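Local coordinates for protein Proline/betaine transporter, RALF (Rickettsia prowazekii str. Madrid E, PDB 4D7R) that probably acts as a guanine nucleotide exchange factor, here as an engineered chimera joining a Rickettsia Sec7 domain to a Legionella capping domain, at residues 131-136 with 275-280. Residues are numbered along the deposited sequence; the frame is centred on the assembly and turned at random.
Sequences KIDRLV and KSWLSF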
loop_
_atom_site.group_PDB
_atom_site.type_symbol
_atom_site.label_atom_id
_atom_site.label_comp_id
_atom_site.label_asym_id
_atom_site.label_seq_id
_atom_site.Cartn_x
_atom_site.Cartn_y
_atom_site.Cartn_z
ATOM N N LYS A 131 -2.650 -0.252 0.971
ATOM C CA LYS A 131 -2.051 0.970 1.527
ATOM C C LYS A 131 -2.498 2.190 0.734
ATOM O O LYS A 131 -2.893 3.168 1.332
ATOM C CB LYS A 131 -0.510 0.890 1.643
ATOM C CG LYS A 131 -0.027 -0.207 2.575
ATOM C CD LYS A 131 1.517 -0.357 2.574
ATOM C CE LYS A 131 1.894 -1.336 3.688
ATOM N NZ LYS A 131 3.357 -1.655 3.730
ATOM N N ILE A 132 -2.466 2.127 -0.605
ATOM C CA ILE A 132 -2.904 3.218 -1.475
ATOM C C ILE A 132 -4.374 3.460 -1.146
ATOM O O ILE A 132 -4.769 4.606 -0.960
ATOM C CB ILE A 132 -2.714 2.852 -3.002
ATOM C CG1 ILE A 132 -1.210 2.775 -3.377
ATOM C CG2 ILE A 132 -3.431 3.897 -3.887
ATOM C CD1 ILE A 132 -0.877 1.943 -4.679
ATOM N N ASP A 133 -5.174 2.387 -1.039
ATOM C CA ASP A 133 -6.606 2.551 -0.740
ATOM C C ASP A 133 -6.885 3.346 0.557
ATOM O O ASP A 133 -7.707 4.267 0.551
ATOM C CB ASP A 133 -7.285 1.188 -0.674
ATOM C CG ASP A 133 -8.778 1.264 -0.896
ATOM O OD1 ASP A 133 -9.231 2.196 -1.596
ATOM O OD2 ASP A 133 -9.474 0.324 -0.499
ATOM N N ARG A 134 -6.188 3.013 1.647
ATOM C CA ARG A 134 -6.386 3.708 2.931
ATOM C C ARG A 134 -6.063 5.195 2.796
ATOM O O ARG A 134 -6.785 6.007 3.372
ATOM C CB ARG A 134 -5.516 3.106 4.037
ATOM C CG ARG A 134 -5.994 1.778 4.494
ATOM C CD ARG A 134 -4.981 1.107 5.375
ATOM N NE ARG A 134 -5.336 -0.293 5.427
ATOM C CZ ARG A 134 -4.580 -1.278 4.982
ATOM N NH1 ARG A 134 -3.324 -1.047 4.616
ATOM N NH2 ARG A 134 -5.024 -2.519 5.011
ATOM N N LEU A 135 -4.956 5.545 2.083
ATOM C CA LEU A 135 -4.532 6.937 1.866
ATOM C C LEU A 135 -5.583 7.727 1.069
ATOM O O LEU A 135 -5.934 8.864 1.417
ATOM C CB LEU A 135 -3.151 6.993 1.194
ATOM C CG LEU A 135 -2.003 6.425 2.049
ATOM C CD1 LEU A 135 -0.785 6.117 1.179
ATOM C CD2 LEU A 135 -1.647 7.366 3.212
ATOM N N VAL A 136 -6.106 7.108 0.001
ATOM C CA VAL A 136 -7.149 7.718 -0.819
ATOM C C VAL A 136 -8.424 7.936 -0.012
ATOM O O VAL A 136 -9.006 9.013 -0.124
ATOM C CB VAL A 136 -7.401 6.905 -2.120
ATOM C CG1 VAL A 136 -8.600 7.458 -2.905
ATOM C CG2 VAL A 136 -6.141 6.899 -2.983
ATOM N N LYS A 275 -10.597 -4.875 -4.481
ATOM C CA LYS A 275 -11.592 -3.942 -4.984
ATOM C C LYS A 275 -11.314 -3.823 -6.480
ATOM O O LYS A 275 -10.148 -3.894 -6.897
ATOM C CB LYS A 275 -11.468 -2.578 -4.290
ATOM C CG LYS A 275 -11.770 -2.641 -2.792
ATOM C CD LYS A 275 -11.939 -1.247 -2.215
ATOM C CE LYS A 275 -12.213 -1.306 -0.739
ATOM N NZ LYS A 275 -12.198 0.051 -0.129
ATOM N N SER A 276 -12.344 -3.758 -7.295
ATOM C CA SER A 276 -12.164 -3.689 -8.728
ATOM C C SER A 276 -11.223 -2.603 -9.202
ATOM O O SER A 276 -10.351 -2.867 -9.989
ATOM C CB SER A 276 -13.498 -3.641 -9.482
ATOM O OG SER A 276 -14.207 -4.811 -9.199
ATOM N N TRP A 277 -11.409 -1.389 -8.716
ATOM C CA TRP A 277 -10.547 -0.334 -9.141
ATOM C C TRP A 277 -9.069 -0.574 -8.811
ATOM O O TRP A 277 -8.224 -0.095 -9.466
ATOM C CB TRP A 277 -10.990 1.024 -8.619
ATOM C CG TRP A 277 -10.600 1.383 -7.277
ATOM C CD1 TRP A 277 -11.282 1.134 -6.140
ATOM C CD2 TRP A 277 -9.491 2.182 -6.904
ATOM N NE1 TRP A 277 -10.656 1.688 -5.073
ATOM C CE2 TRP A 277 -9.535 2.322 -5.507
ATOM C CE3 TRP A 277 -8.421 2.716 -7.589
ATOM C CZ2 TRP A 277 -8.588 3.011 -4.819
ATOM C CZ3 TRP A 277 -7.497 3.421 -6.877
ATOM C CH2 TRP A 277 -7.576 3.543 -5.516
ATOM N N LEU A 278 -8.812 -1.292 -7.744
ATOM C CA LEU A 278 -7.431 -1.572 -7.326
ATOM C C LEU A 278 -6.815 -2.570 -8.265
ATOM O O LEU A 278 -5.620 -2.472 -8.574
ATOM C CB LEU A 278 -7.370 -2.067 -5.872
ATOM C CG LEU A 278 -7.653 -1.027 -4.791
ATOM C CD1 LEU A 278 -7.686 -1.683 -3.412
ATOM C CD2 LEU A 278 -6.626 0.094 -4.820
ATOM N N SER A 279 -7.638 -3.493 -8.771
ATOM C CA SER A 279 -7.193 -4.457 -9.757
ATOM C C SER A 279 -6.795 -3.729 -11.033
ATOM O O SER A 279 -5.813 -4.006 -11.559
ATOM C CB SER A 279 -8.217 -5.561 -10.048
ATOM O OG SER A 279 -8.485 -6.363 -8.975
ATOM N N PHE A 280 -7.602 -2.788 -11.480
ATOM C CA PHE A 280 -7.323 -2.002 -12.667
ATOM C C PHE A 280 -6.073 -1.157 -12.496
ATOM O O PHE A 280 -5.280 -1.045 -13.346
ATOM C CB PHE A 280 -8.492 -1.087 -12.967
ATOM C CG PHE A 280 -9.579 -1.755 -13.709
ATOM C CD1 PHE A 280 -10.288 -2.731 -13.123
ATOM C CD2 PHE A 280 -9.845 -1.431 -15.002
ATOM C CE1 PHE A 280 -11.283 -3.385 -13.801
ATOM C CE2 PHE A 280 -10.833 -2.085 -15.702
ATOM C CZ PHE A 280 -11.557 -3.043 -15.091
#
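Asp133 and Lys275 form a salt bridge between the two parts of this fusion, the all-helical Sec7 domain, to which helix 129-146 belongs, and the capping domain, which supplies helix 276-282. The parts come from different bacteria, so this pairing belongs to the engineered chimera and is not taken as a natural interface. The short helical segments are well separated, with axes 11.3 Å apart at an angle of 121°, and side chains span the gap. Lys275, at the N-cap position of its helix, is extended beyond CG and reaches across the Asp133 side chain at about a right angle. Its NZ lies 2.8 Å from Asp133 OD2, meeting that oxygen on the syn side and only 16° out of the carboxylate plane, a favourable approach to the carboxylate for a charged hydrogen bond. The other oxygen, OD1, is satisfied by the hydroxyl of Tyr159 on helix 155-173. That same hydroxyl also hydrogen-bonds Lys275 NZ and Trp277 NE1, so one hydroxyl links the polar ends of all three, receiving N-H from Lys275 and Trp277 and facing the acceptor Asp133 OD1. Trp277 NE1 is 3.8 Å from Asp133 OD1, too far for a direct hydrogen bond; its partner is the Tyr159 hydroxyl. With chi1 at -158°, roughly trans to the backbone N, the carboxylate of Asp133 extends toward the capping helix. Asp133 is buried, so the lysine and the tyrosine probably stabilise its negative charge. Beyond this polar group, the six-membered ring of the indole meets apolar side chains. Ile132 CG2 and Val136 CG2 approach Trp277 CH2 obliquely, the latter at 4.4 Å, while Tyr163 stacks on the ring and Leu278 CD2 covers a face, 3.5 Å above its plane. At the indole edge, near the ring plane, Asp133 OD1 comes within 3.4 Å of Trp277 CZ2.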